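Local coordinates for Myo-inositol 2-dehydrogenase (Lactobacillus plantarum WCFS1, PDB 3CEA), which probably catalyses the NAD-dependent oxidation of myo-inositol at its 2-hydroxyl, binding the dinucleotide on a Rossmann-fold domain, at residues A[131-136]-A[194-199]; A[212-217]-A[222-227]; A[253-258]-A[262-267]; A[333-336]-A[341-344]. All blocks are in the same frame, centred on the assembly; numbering follows the deposited sequence.

Interaction 1 (A[131-136]-A[194-199]); sequences MRRYDD and IRWFTG. With NAD (nicotinamide-adenine-dinucleotide), chain E.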
loop_
_atom_site.group_PDB
_atom_site.type_symbol
_atom_site.label_atom_id
_atom_site.label_comp_id
_atom_site.label_asym_id
_atom_site.label_seq_id
_atom_site.Cartn_x
_atom_site.Cartn_y
_atom_site.Cartn_z
HETATM N N MSE A 131 2.508 12.273 -24.418
HETATM C CA MSE A 131 1.505 11.225 -24.236
HETATM C C MSE A 131 0.878 11.191 -22.841
HETATM O O MSE A 131 -0.262 10.741 -22.688
HETATM C CB MSE A 131 2.075 9.844 -24.605
HETATM C CG MSE A 131 2.958 9.190 -23.542
HETATM SE SE MSE A 131 4.630 10.140 -23.246
HETATM C CE MSE A 131 5.319 9.059 -21.820
ATOM N N ARG A 132 1.611 11.670 -21.834
ATOM C CA ARG A 132 1.148 11.607 -20.440
ATOM C C ARG A 132 -0.174 12.334 -20.220
ATOM O O ARG A 132 -0.923 11.995 -19.302
ATOM C CB ARG A 132 2.213 12.125 -19.469
ATOM C CG ARG A 132 3.479 11.284 -19.446
ATOM C CD ARG A 132 4.369 11.653 -18.281
ATOM N NE ARG A 132 5.708 11.082 -18.426
ATOM C CZ ARG A 132 6.743 11.391 -17.652
ATOM N NH1 ARG A 132 6.607 12.270 -16.668
ATOM N NH2 ARG A 132 7.923 10.825 -17.868
ATOM N N ARG A 133 -0.458 13.317 -21.072
ATOM C CA ARG A 133 -1.727 14.049 -21.034
ATOM C C ARG A 133 -2.920 13.157 -21.390
ATOM O O ARG A 133 -4.060 13.453 -21.023
ATOM C CB ARG A 133 -1.685 15.256 -21.974
ATOM C CG ARG A 133 -0.783 16.391 -21.514
ATOM C CD ARG A 133 -1.352 17.728 -21.966
ATOM N NE ARG A 133 -0.388 18.821 -21.861
ATOM C CZ ARG A 133 -0.684 20.104 -22.057
ATOM N NH1 ARG A 133 -1.925 20.471 -22.363
ATOM N NH2 ARG A 133 0.261 21.029 -21.945
ATOM N N TYR A 134 -2.641 12.070 -22.108
ATOM C CA TYR A 134 -3.653 11.096 -22.519
ATOM C C TYR A 134 -3.836 9.977 -21.492
ATOM O O TYR A 134 -4.873 9.307 -21.479
ATOM C CB TYR A 134 -3.289 10.491 -23.879
ATOM C CG TYR A 134 -3.338 11.476 -25.026
ATOM C CD1 TYR A 134 -2.245 12.296 -25.317
ATOM C CD2 TYR A 134 -4.477 11.587 -25.824
ATOM C CE1 TYR A 134 -2.289 13.204 -26.371
ATOM C CE2 TYR A 134 -4.530 12.490 -26.879
ATOM C CZ TYR A 134 -3.434 13.293 -27.147
ATOM O OH TYR A 134 -3.483 14.186 -28.190
ATOM N N ASP A 135 -2.825 9.776 -20.642
ATOM C CA ASP A 135 -2.851 8.726 -19.619
ATOM C C ASP A 135 -4.063 8.875 -18.699
ATOM O O ASP A 135 -4.405 9.986 -18.288
ATOM C CB ASP A 135 -1.556 8.737 -18.801
ATOM C CG ASP A 135 -1.565 7.714 -17.682
ATOM O OD1 ASP A 135 -1.375 6.513 -17.965
ATOM O OD2 ASP A 135 -1.769 8.114 -16.518
ATOM N N ASP A 136 -4.697 7.743 -18.392
ATOM C CA ASP A 136 -5.936 7.699 -17.613
ATOM C C ASP A 136 -5.791 8.297 -16.215
ATOM O O ASP A 136 -6.677 9.016 -15.752
ATOM C CB ASP A 136 -6.445 6.256 -17.517
ATOM C CG ASP A 136 -7.897 6.174 -17.080
ATOM N N ILE A 194 3.345 20.236 -15.468
ATOM C CA ILE A 194 3.285 21.342 -14.520
ATOM C C ILE A 194 2.611 22.561 -15.157
ATOM O O ILE A 194 1.746 23.186 -14.539
ATOM C CB ILE A 194 4.692 21.658 -13.939
ATOM C CG1 ILE A 194 5.091 20.557 -12.951
ATOM C CG2 ILE A 194 4.726 23.011 -13.241
ATOM C CD1 ILE A 194 6.577 20.389 -12.765
ATOM N N ARG A 195 2.985 22.867 -16.400
ATOM C CA ARG A 195 2.355 23.948 -17.165
ATOM C C ARG A 195 0.863 23.678 -17.345
ATOM O O ARG A 195 0.034 24.579 -17.188
ATOM C CB ARG A 195 3.022 24.112 -18.533
ATOM C CG ARG A 195 4.464 24.616 -18.483
ATOM C CD ARG A 195 4.959 25.079 -19.853
ATOM N NE ARG A 195 4.250 26.272 -20.314
ATOM C CZ ARG A 195 3.299 26.276 -21.246
ATOM N NH1 ARG A 195 2.938 25.149 -21.844
ATOM N NH2 ARG A 195 2.710 27.414 -21.583
ATOM N N TRP A 196 0.540 22.425 -17.657
ATOM C CA TRP A 196 -0.836 21.978 -17.835
ATOM C C TRP A 196 -1.665 22.137 -16.557
ATOM O O TRP A 196 -2.760 22.701 -16.593
ATOM C CB TRP A 196 -0.843 20.524 -18.322
ATOM C CG TRP A 196 -2.194 19.970 -18.690
ATOM C CD1 TRP A 196 -3.236 20.643 -19.268
ATOM C CD2 TRP A 196 -2.631 18.614 -18.536
ATOM N NE1 TRP A 196 -4.297 19.795 -19.465
ATOM C CE2 TRP A 196 -3.954 18.542 -19.027
ATOM C CE3 TRP A 196 -2.034 17.451 -18.027
ATOM C CZ2 TRP A 196 -4.691 17.353 -19.024
ATOM C CZ3 TRP A 196 -2.768 16.269 -18.024
ATOM C CH2 TRP A 196 -4.083 16.231 -18.519
ATOM N N PHE A 197 -1.128 21.659 -15.435
ATOM C CA PHE A 197 -1.849 21.655 -14.161
ATOM C C PHE A 197 -2.036 23.045 -13.551
ATOM O O PHE A 197 -3.085 23.332 -12.963
ATOM C CB PHE A 197 -1.159 20.726 -13.153
ATOM C CG PHE A 197 -1.634 19.296 -13.207
ATOM C CD1 PHE A 197 -1.196 18.432 -14.204
ATOM C CD2 PHE A 197 -2.514 18.808 -12.247
ATOM C CE1 PHE A 197 -1.633 17.107 -14.247
ATOM C CE2 PHE A 197 -2.953 17.484 -12.281
ATOM C CZ PHE A 197 -2.514 16.635 -13.285
ATOM N N THR A 198 -1.026 23.901 -13.704
ATOM C CA THR A 198 -1.004 25.218 -13.061
ATOM C C THR A 198 -1.519 26.351 -13.946
ATOM O O THR A 198 -2.110 27.312 -13.450
ATOM C CB THR A 198 0.420 25.599 -12.604
ATOM O OG1 THR A 198 1.300 25.602 -13.736
ATOM C CG2 THR A 198 0.935 24.624 -11.555
ATOM N N GLY A 199 -1.278 26.248 -15.249
ATOM C CA GLY A 199 -1.561 27.345 -16.172
ATOM C C GLY A 199 -0.510 28.435 -16.058
ATOM O O GLY A 199 -0.607 29.474 -16.707
HETATM P PA NAD E . 16.225 4.784 -30.926
HETATM O O1A NAD E . 15.909 3.579 -30.126
HETATM O O2A NAD E . 17.681 5.042 -30.981
HETATM O O5B NAD E . 15.595 4.619 -32.397
HETATM C C5B NAD E . 15.926 5.521 -33.434
HETATM C C4B NAD E . 15.487 4.946 -34.779
HETATM O O4B NAD E . 15.532 5.942 -35.787
HETATM C C3B NAD E . 16.384 3.808 -35.237
HETATM O O3B NAD E . 15.555 2.756 -35.664
HETATM C C2B NAD E . 17.169 4.374 -36.405
HETATM O O2B NAD E . 17.402 3.416 -37.413
HETATM C C1B NAD E . 16.278 5.499 -36.906
HETATM N N9A NAD E . 17.067 6.607 -37.477
HETATM C C8A NAD E . 18.107 7.276 -36.880
HETATM N N7A NAD E . 18.560 8.227 -37.730
HETATM C C5A NAD E . 17.826 8.169 -38.864
HETATM C C6A NAD E . 17.871 8.905 -40.043
HETATM N N6A NAD E . 18.591 10.021 -40.091
HETATM N N1A NAD E . 16.973 8.618 -41.056
HETATM C C2A NAD E . 16.039 7.606 -40.898
HETATM N N3A NAD E . 16.001 6.878 -39.722
HETATM C C4A NAD E . 16.881 7.155 -38.721
HETATM O O3 NAD E . 15.468 6.072 -30.321
HETATM P PN NAD E . 14.039 5.953 -29.586
HETATM O O1N NAD E . 13.180 5.005 -30.335
HETATM O O2N NAD E . 14.304 5.755 -28.147
HETATM O O5D NAD E . 13.406 7.425 -29.717
HETATM C C5D NAD E . 13.354 8.144 -30.927
HETATM C C4D NAD E . 12.679 9.483 -30.644
HETATM O O4D NAD E . 11.554 9.293 -29.802
HETATM C C3D NAD E . 13.617 10.455 -29.945
HETATM O O3D NAD E . 13.579 11.692 -30.619
HETATM C C2D NAD E . 13.058 10.589 -28.542
HETATM O O2D NAD E . 13.149 11.907 -28.059
HETATM C C1D NAD E . 11.606 10.151 -28.676
HETATM N N1N NAD E . 11.125 9.465 -27.460
HETATM C C2N NAD E . 9.954 9.888 -26.882
HETATM C C3N NAD E . 9.468 9.265 -25.728
HETATM C C7N NAD E . 8.107 9.598 -25.185
HETATM O O7N NAD E . 7.837 9.306 -23.834
HETATM N N7N NAD E . 7.190 10.159 -25.979
HETATM C C4N NAD E . 10.184 8.209 -25.167
HETATM C C5N NAD E . 11.372 7.787 -25.759
HETATM C C6N NAD E . 11.833 8.425 -26.910
#

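Interaction 2 (A[212-217]-A[222-227]); sequences IAAPQL and EFETGV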
loop_
_atom_site.group_PDB
_atom_site.type_symbol
_atom_site.label_atom_id
_atom_site.label_comp_id
_atom_site.label_asym_id
_atom_site.label_seq_id
_atom_site.Cartn_x
_atom_site.Cartn_y
_atom_site.Cartn_z
ATOM N N ILE A 212 27.196 10.124 -9.940
ATOM C CA ILE A 212 27.592 9.197 -8.880
ATOM C C ILE A 212 27.198 7.753 -9.216
ATOM O O ILE A 212 28.019 6.840 -9.104
ATOM C CB ILE A 212 27.030 9.631 -7.497
ATOM C CG1 ILE A 212 27.692 10.939 -7.041
ATOM C CG2 ILE A 212 27.234 8.534 -6.447
ATOM C CD1 ILE A 212 27.036 11.597 -5.836
ATOM N N ALA A 213 25.952 7.566 -9.649
ATOM C CA ALA A 213 25.425 6.244 -9.999
ATOM C C ALA A 213 26.068 5.619 -11.246
ATOM O O ALA A 213 26.125 4.393 -11.364
ATOM C CB ALA A 213 23.914 6.306 -10.156
ATOM N N ALA A 214 26.538 6.462 -12.167
ATOM C CA ALA A 214 27.180 6.008 -13.404
ATOM C C ALA A 214 28.170 7.045 -13.953
ATOM O O ALA A 214 27.791 7.894 -14.766
ATOM C CB ALA A 214 26.128 5.656 -14.458
ATOM N N PRO A 215 29.446 6.974 -13.520
ATOM C CA PRO A 215 30.453 7.964 -13.916
ATOM C C PRO A 215 30.883 7.850 -15.381
ATOM O O PRO A 215 31.453 8.798 -15.931
ATOM C CB PRO A 215 31.641 7.657 -12.990
ATOM C CG PRO A 215 31.118 6.696 -11.954
ATOM C CD PRO A 215 30.016 5.953 -12.624
ATOM N N GLN A 216 30.606 6.702 -16.000
ATOM C CA GLN A 216 30.980 6.450 -17.394
ATOM C C GLN A 216 30.139 7.263 -18.382
ATOM O O GLN A 216 30.491 7.371 -19.557
ATOM C CB GLN A 216 30.907 4.950 -17.725
ATOM C CG GLN A 216 29.488 4.378 -17.876
ATOM C CD GLN A 216 28.871 3.900 -16.564
ATOM O OE1 GLN A 216 29.316 4.265 -15.473
ATOM N NE2 GLN A 216 27.836 3.075 -16.672
ATOM N N LEU A 217 29.031 7.827 -17.902
ATOM C CA LEU A 217 28.156 8.642 -18.744
ATOM C C LEU A 217 28.788 9.984 -19.103
ATOM O O LEU A 217 28.416 10.602 -20.101
ATOM C CB LEU A 217 26.791 8.845 -18.081
ATOM C CG LEU A 217 25.825 7.654 -18.107
ATOM C CD1 LEU A 217 24.613 7.929 -17.221
ATOM C CD2 LEU A 217 25.383 7.308 -19.529
ATOM N N GLU A 222 27.130 12.989 -20.776
ATOM C CA GLU A 222 25.808 12.831 -20.171
ATOM C C GLU A 222 25.881 12.794 -18.642
ATOM O O GLU A 222 26.893 12.376 -18.070
ATOM C CB GLU A 222 25.135 11.560 -20.698
ATOM C CG GLU A 222 24.599 11.667 -22.123
ATOM C CD GLU A 222 23.176 12.218 -22.198
ATOM O OE1 GLU A 222 22.528 12.409 -21.141
ATOM O OE2 GLU A 222 22.701 12.454 -23.333
ATOM N N PHE A 223 24.806 13.243 -17.994
ATOM C CA PHE A 223 24.671 13.148 -16.541
ATOM C C PHE A 223 23.577 12.159 -16.165
ATOM O O PHE A 223 22.467 12.220 -16.702
ATOM C CB PHE A 223 24.367 14.518 -15.927
ATOM C CG PHE A 223 25.480 15.513 -16.081
ATOM C CD1 PHE A 223 26.616 15.440 -15.274
ATOM C CD2 PHE A 223 25.393 16.529 -17.031
ATOM C CE1 PHE A 223 27.654 16.363 -15.416
ATOM C CE2 PHE A 223 26.422 17.457 -17.180
ATOM C CZ PHE A 223 27.557 17.373 -16.370
ATOM N N GLU A 224 23.893 11.257 -15.238
ATOM C CA GLU A 224 22.949 10.228 -14.800
ATOM C C GLU A 224 21.682 10.818 -14.177
ATOM O O GLU A 224 20.570 10.409 -14.518
ATOM C CB GLU A 224 23.627 9.250 -13.832
ATOM C CG GLU A 224 22.824 7.979 -13.550
ATOM C CD GLU A 224 21.768 8.174 -12.477
ATOM O OE1 GLU A 224 22.092 8.763 -11.430
ATOM O OE2 GLU A 224 20.613 7.744 -12.678
ATOM N N THR A 225 21.856 11.773 -13.267
ATOM C CA THR A 225 20.733 12.375 -12.555
ATOM C C THR A 225 20.698 13.885 -12.751
ATOM O O THR A 225 21.737 14.540 -12.799
ATOM C CB THR A 225 20.763 12.021 -11.039
ATOM O OG1 THR A 225 20.616 10.605 -10.878
ATOM C CG2 THR A 225 19.630 12.709 -10.272
ATOM N N GLY A 226 19.491 14.422 -12.882
ATOM C CA GLY A 226 19.282 15.858 -12.934
ATOM C C GLY A 226 18.155 16.246 -12.004
ATOM O O GLY A 226 17.026 15.779 -12.161
ATOM N N VAL A 227 18.463 17.091 -11.025
ATOM C CA VAL A 227 17.451 17.609 -10.113
ATOM C C VAL A 227 17.283 19.102 -10.362
ATOM O O VAL A 227 18.260 19.855 -10.343
ATOM C CB VAL A 227 17.810 17.351 -8.625
ATOM C CG1 VAL A 227 16.652 17.744 -7.713
ATOM C CG2 VAL A 227 18.178 15.887 -8.397
HETATM O O HOH W 1 24.202 9.721 -10.274
#

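Interaction 3 (A[253-258]-A[262-267]); sequences ELEVMG and WVRIGE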
loop_
_atom_site.group_PDB
_atom_site.type_symbol
_atom_site.label_atom_id
_atom_site.label_comp_id
_atom_site.label_asym_id
_atom_site.label_seq_id
_atom_site.Cartn_x
_atom_site.Cartn_y
_atom_site.Cartn_z
ATOM N N GLU A 253 6.417 9.462 -11.573
ATOM C CA GLU A 253 5.677 9.887 -10.405
ATOM C C GLU A 253 5.394 11.379 -10.491
ATOM O O GLU A 253 6.279 12.168 -10.836
ATOM C CB GLU A 253 6.510 9.566 -9.160
ATOM C CG GLU A 253 5.800 9.679 -7.821
ATOM C CD GLU A 253 6.758 9.497 -6.641
ATOM O OE1 GLU A 253 7.902 9.024 -6.853
ATOM O OE2 GLU A 253 6.369 9.829 -5.501
ATOM N N LEU A 254 4.153 11.755 -10.196
ATOM C CA LEU A 254 3.778 13.158 -10.086
ATOM C C LEU A 254 3.009 13.405 -8.797
ATOM O O LEU A 254 2.008 12.738 -8.519
ATOM C CB LEU A 254 2.947 13.614 -11.291
ATOM C CG LEU A 254 2.659 15.119 -11.418
ATOM C CD1 LEU A 254 3.929 15.918 -11.712
ATOM C CD2 LEU A 254 1.616 15.383 -12.494
ATOM N N GLU A 255 3.492 14.367 -8.016
ATOM C CA GLU A 255 2.826 14.771 -6.789
ATOM C C GLU A 255 2.332 16.200 -6.919
ATOM O O GLU A 255 3.118 17.119 -7.141
ATOM C CB GLU A 255 3.770 14.648 -5.591
ATOM C CG GLU A 255 3.178 15.136 -4.274
ATOM C CD GLU A 255 4.219 15.263 -3.187
ATOM O OE1 GLU A 255 4.638 14.224 -2.634
ATOM O OE2 GLU A 255 4.622 16.404 -2.890
ATOM N N VAL A 256 1.025 16.382 -6.791
ATOM C CA VAL A 256 0.458 17.717 -6.765
ATOM C C VAL A 256 0.010 18.028 -5.341
ATOM O O VAL A 256 -0.982 17.488 -4.847
ATOM C CB VAL A 256 -0.688 17.902 -7.777
ATOM C CG1 VAL A 256 -0.967 19.381 -7.974
ATOM C CG2 VAL A 256 -0.332 17.260 -9.116
HETATM N N MSE A 257 0.776 18.896 -4.691
HETATM C CA MSE A 257 0.560 19.252 -3.302
HETATM C C MSE A 257 -0.258 20.537 -3.233
HETATM O O MSE A 257 0.214 21.602 -3.632
HETATM C CB MSE A 257 1.913 19.420 -2.610
HETATM C CG MSE A 257 1.852 19.472 -1.103
HETATM SE SE MSE A 257 3.454 20.242 -0.332
HETATM C CE MSE A 257 4.659 18.739 -0.547
ATOM N N GLY A 258 -1.489 20.427 -2.742
ATOM C CA GLY A 258 -2.401 21.568 -2.661
ATOM C C GLY A 258 -2.624 22.097 -1.258
ATOM O O GLY A 258 -2.012 21.623 -0.297
ATOM N N TRP A 262 -3.715 16.536 -1.289
ATOM C CA TRP A 262 -2.690 16.244 -2.289
ATOM C C TRP A 262 -3.165 15.134 -3.216
ATOM O O TRP A 262 -4.180 14.479 -2.954
ATOM C CB TRP A 262 -1.368 15.771 -1.658
ATOM C CG TRP A 262 -0.797 16.573 -0.525
ATOM C CD1 TRP A 262 -1.167 17.827 -0.112
ATOM C CD2 TRP A 262 0.289 16.180 0.318
ATOM N NE1 TRP A 262 -0.393 18.223 0.954
ATOM C CE2 TRP A 262 0.513 17.233 1.234
ATOM C CE3 TRP A 262 1.094 15.033 0.395
ATOM C CZ2 TRP A 262 1.506 17.174 2.215
ATOM C CZ3 TRP A 262 2.080 14.975 1.371
ATOM C CH2 TRP A 262 2.277 16.041 2.268
ATOM N N VAL A 263 -2.417 14.932 -4.299
ATOM C CA VAL A 263 -2.519 13.720 -5.099
ATOM C C VAL A 263 -1.123 13.262 -5.471
ATOM O O VAL A 263 -0.233 14.078 -5.710
ATOM C CB VAL A 263 -3.407 13.869 -6.386
ATOM C CG1 VAL A 263 -4.876 14.150 -6.027
ATOM C CG2 VAL A 263 -2.857 14.928 -7.342
ATOM N N ARG A 264 -0.931 11.948 -5.479
ATOM C CA ARG A 264 0.271 11.353 -6.032
ATOM C C ARG A 264 -0.123 10.384 -7.129
ATOM O O ARG A 264 -1.022 9.559 -6.955
ATOM C CB ARG A 264 1.094 10.659 -4.952
ATOM C CG ARG A 264 1.966 11.613 -4.165
ATOM C CD ARG A 264 2.431 10.988 -2.876
ATOM N NE ARG A 264 3.364 11.851 -2.165
ATOM C CZ ARG A 264 3.889 11.573 -0.976
ATOM N NH1 ARG A 264 3.574 10.447 -0.346
ATOM N NH2 ARG A 264 4.736 12.423 -0.414
ATOM N N ILE A 265 0.546 10.516 -8.269
ATOM C CA ILE A 265 0.286 9.684 -9.428
ATOM C C ILE A 265 1.504 8.796 -9.625
ATOM O O ILE A 265 2.619 9.292 -9.789
ATOM C CB ILE A 265 0.012 10.545 -10.685
ATOM C CG1 ILE A 265 -1.132 11.528 -10.411
ATOM C CG2 ILE A 265 -0.332 9.660 -11.881
ATOM C CD1 ILE A 265 -0.945 12.895 -11.046
ATOM N N GLY A 266 1.286 7.486 -9.582
ATOM C CA GLY A 266 2.362 6.516 -9.738
ATOM C C GLY A 266 3.398 6.593 -8.631
ATOM O O GLY A 266 4.598 6.662 -8.901
ATOM N N GLU A 267 2.932 6.592 -7.385
ATOM C CA GLU A 267 3.821 6.580 -6.229
ATOM C C GLU A 267 4.740 5.361 -6.301
ATOM O O GLU A 267 5.953 5.472 -6.105
ATOM C CB GLU A 267 3.005 6.571 -4.939
ATOM C CG GLU A 267 3.757 7.052 -3.713
ATOM C CD GLU A 267 2.830 7.479 -2.587
ATOM O OE1 GLU A 267 1.597 7.326 -2.719
ATOM O OE2 GLU A 267 3.342 7.975 -1.563
HETATM O O HOH W 2 0.242 20.916 1.729
#

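Interaction 4 (A[333-336]-A[341-344]); sequences QQSA and LVDI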
loop_
_atom_site.group_PDB
_atom_site.type_symbol
_atom_site.label_atom_id
_atom_site.label_comp_id
_atom_site.label_asym_id
_atom_site.label_seq_id
_atom_site.Cartn_x
_atom_site.Cartn_y
_atom_site.Cartn_z
ATOM N N GLN A 333 19.271 22.652 -17.558
ATOM C CA GLN A 333 20.568 22.110 -17.953
ATOM C C GLN A 333 21.651 23.181 -17.886
ATOM O O GLN A 333 22.766 22.911 -17.441
ATOM C CB GLN A 333 20.497 21.504 -19.359
ATOM C CG GLN A 333 21.724 20.688 -19.756
ATOM C CD GLN A 333 21.903 19.435 -18.909
ATOM O OE1 GLN A 333 21.029 18.565 -18.865
ATOM N NE2 GLN A 333 23.047 19.336 -18.235
ATOM N N GLN A 334 21.310 24.391 -18.327
ATOM C CA GLN A 334 22.220 25.528 -18.276
ATOM C C GLN A 334 22.565 25.889 -16.834
ATOM O O GLN A 334 23.726 26.144 -16.522
ATOM C CB GLN A 334 21.612 26.738 -18.988
ATOM C CG GLN A 334 22.587 27.896 -19.200
ATOM C CD GLN A 334 21.902 29.171 -19.664
ATOM O OE1 GLN A 334 20.717 29.170 -20.003
ATOM N NE2 GLN A 334 22.651 30.270 -19.683
ATOM N N SER A 335 21.550 25.898 -15.969
ATOM C CA SER A 335 21.714 26.206 -14.547
ATOM C C SER A 335 22.736 25.293 -13.871
ATOM O O SER A 335 23.546 25.746 -13.061
ATOM C CB SER A 335 20.365 26.115 -13.828
ATOM O OG SER A 335 20.503 26.367 -12.442
ATOM N N ALA A 336 22.684 24.012 -14.224
ATOM C CA ALA A 336 23.586 22.998 -13.693
ATOM C C ALA A 336 25.008 23.157 -14.227
ATOM O O ALA A 336 25.975 23.013 -13.478
ATOM C CB ALA A 336 23.052 21.615 -14.010
ATOM N N LEU A 341 21.816 30.291 -10.755
ATOM C CA LEU A 341 20.388 30.396 -10.963
ATOM C C LEU A 341 20.162 30.958 -12.362
ATOM O O LEU A 341 20.888 31.857 -12.797
ATOM C CB LEU A 341 19.814 31.351 -9.916
ATOM C CG LEU A 341 18.598 30.968 -9.076
ATOM C CD1 LEU A 341 18.705 29.542 -8.558
ATOM C CD2 LEU A 341 18.470 31.950 -7.923
ATOM N N VAL A 342 19.178 30.420 -13.075
ATOM C CA VAL A 342 18.825 30.936 -14.400
ATOM C C VAL A 342 17.400 31.487 -14.393
ATOM O O VAL A 342 16.458 30.785 -14.021
ATOM C CB VAL A 342 19.004 29.865 -15.518
ATOM C CG1 VAL A 342 18.485 30.377 -16.858
ATOM C CG2 VAL A 342 20.461 29.472 -15.652
ATOM N N ASP A 343 17.257 32.751 -14.785
ATOM C CA ASP A 343 15.944 33.366 -14.948
ATOM C C ASP A 343 15.388 33.037 -16.329
ATOM O O ASP A 343 16.041 33.281 -17.348
ATOM C CB ASP A 343 16.020 34.883 -14.745
ATOM C CG ASP A 343 16.292 35.275 -13.297
ATOM O OD1 ASP A 343 16.277 34.395 -12.409
ATOM O OD2 ASP A 343 16.520 36.476 -13.043
ATOM N N ILE A 344 14.183 32.474 -16.356
ATOM C CA ILE A 344 13.565 32.032 -17.602
ATOM C C ILE A 344 12.667 33.124 -18.192
ATOM O O ILE A 344 11.851 33.731 -17.486
ATOM C CB ILE A 344 12.768 30.705 -17.420
ATOM C CG1 ILE A 344 13.630 29.647 -16.721
ATOM C CG2 ILE A 344 12.270 30.176 -18.770
ATOM C CD1 ILE A 344 12.889 28.374 -16.349
#

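Interaction 1 (A[131-136]-A[194-199])
Arg133 lays its guanidinium flat on the indole of Trp196, the two planes only 11° apart and their centres 4.0 Å from each other. CZ stands 4.0 Å from the centroid of the five-membered ring, over its face, which makes this a cation-pi stack. NH1 is the nearest atom, 3.4 Å from CD1 of Trp196, while the methylene CD of Arg133 sits over the middle of the indole as a CH-pi contact. The chains run antiparallel as they overlap, Trp196 with CG anti to its backbone N (chi1 -174°), which carries the indole out from the helix and against the face of the guanidinium. NH2 also forms a salt bridge with Asp192, one turn back on the same helix. With a serine in place of Trp196, the guanidinium would probably lose the ring that fixes its orientation and turn more freely, with its charge pair to Asp192 remaining. Nearby Met131, a selenomethionine, reaches the cofactor, its CE 3.2 Å from O7N of NAD. The stack ties the loop after strand 126-127 to the last turn of helix 182-198, and Lys142 of helix 136-146 adds a second cation-pi contact to Trp196.

Interaction 2 (A[212-217]-A[222-227])
Glu224 reaches from just before strand 225-232 into the bend made by 212-217, and most atoms of its side chain have a neighbour there. Its CB rests 3.8 Å from CD1 of Leu217, the two side chains crossing at a slant. CG comes next, between that same methyl and CB of Ala213, with CB of Ala214 also 4.1 Å away. At chi2 (-83°) the chain bends, and the carboxylate is brought over Ala213, whose CB is 3.3 Å from OE1. This oxygen also takes a hydrogen bond from a water at 2.6 Å; the water in turn accepts from the backbone N of Ala213, so one molecule bridges the two segments. OE2 accepts from the backbone N of Arg244, so both oxygens are engaged although the residue is buried. Two residues earlier, Glu222 N donates to Leu217 O (2.8 Å, 155° at the hydrogen), closing the loop. Opposite Ser210 of strand 202-210 the chain accommodates an extra residue, Glu224 and Thr225 together forming a classic beta bulge. Helix 167-176 packs against Leu217 and Glu222 through Phe170, and His245 of strand 245-246 touches Ala213, Ala214 and Glu224.

Interaction 3 (A[253-258]-A[262-267])
Strands 253-258 and 262-265 run antiparallel at 175°, their axes 4.6 Å apart, with Leu254-Ile265 and Val256-Val263 as hydrogen-bonded pairs and Glu255-Arg264 and Met257-Trp262 as non-hydrogen-bonded ones. On the face shared by the last two pairs, Arg264 grips Glu255 side-on: NE, at 2.7 Å, and NH2, at 2.9 Å, both donate to OE1 of Glu255. That oxygen lies practically in the guanidinium plane, while the carboxylate is turned 27° against it; Arg157 is its second charge partner. NH1 of Arg264 adds a weak bond to Glu267 OE2. This is a beta hairpin at the edge of the mixed sheet of the C-terminal domain, and in the tetramer its outer strand pairs antiparallel with a strand of the third subunit. At a different interface, Arg264 NH2 forms a salt bridge with Glu253 of the second subunit, and Tyr159 of that subunit bonds to Glu255 OE2. A leucine in place of Arg264 would probably leave Glu255 to Arg157 and cost Glu267 and Glu253 of the second subunit their bonds here. Met257, a selenomethionine, sets CG over the indole of Trp262, 3.3 Å from NE1, while SE stands obliquely to the ring in a Met-aromatic contact. On the reverse face Leu254 CD2 touches Ile265 CD1 (3.9 Å), Val256 CB meets Val263 CG2 (3.7 Å), and helix 136-146 packs onto Leu254, Val263 and Ile265.

Interaction 4 (A[333-336]-A[341-344])
Val342 points its two methyls at the turn of helix holding Gln334 and Ser335, one branch for each residue. CG2 reaches the backbone, 3.7 Å from CA of Ser335 and just as near its N, and touches CB of Ser335 at 3.8 Å. CG1 stands anti to the backbone N of Val342 (chi1 174°), which turns this branch toward the amide end of Gln334, where OE1 lies 4.0 Å away. Gln334 runs nearly perpendicular to the valine, extended beyond CG, and its carbonyl oxygen meets the methyl only in van der Waals contact. The contact is small, burying 151 Å² over both sides, and is van der Waals packing, with Gln334 at its solvent-facing margin. In the fold, helix 319-338 runs into a short turn and the chain comes back as strand 342-343, an outermost strand of the mixed sheet of seven within this chain. That strand lies alongside strand 202-210, with Val342 bonded through its backbone to Ala205. Ser335 keeps its hydroxyl off the valine: OG is anti to its backbone N (chi1 178°) and hydrogen-bonds with Lys340 O and with the backbone N of Gly207, so the buried oxygen is satisfied and the helix is pinned both to the turn and to the neighbouring strand. Leu341 packs on Tyr206 of strand 202-210 and on Tyr206 of the second subunit.

In the fold
Interactions 2, 3 and 4 all reach the mixed sheet of the C-terminal domain: the hairpin of interaction 3 and the terminal strand of interaction 4 lie at its two ends within the chain, their centres 25 Å apart. Interaction 1 backs onto the hairpin, where Phe197 packs CE1 against Leu254 CD2 at 4.1 Å and CE2 against Val256 CG2. Interactions 2 and 4 touch through the ring of Phe223, whose CD2 is 3.9 Å from NE2 of Gln333. Only interaction 1 holds a residue of the NAD pocket, Met131; in interaction 2 the side chain of Glu222 stays about 11 Å from the cofactor. Interactions 2, 3 and 4 also meet the second subunit.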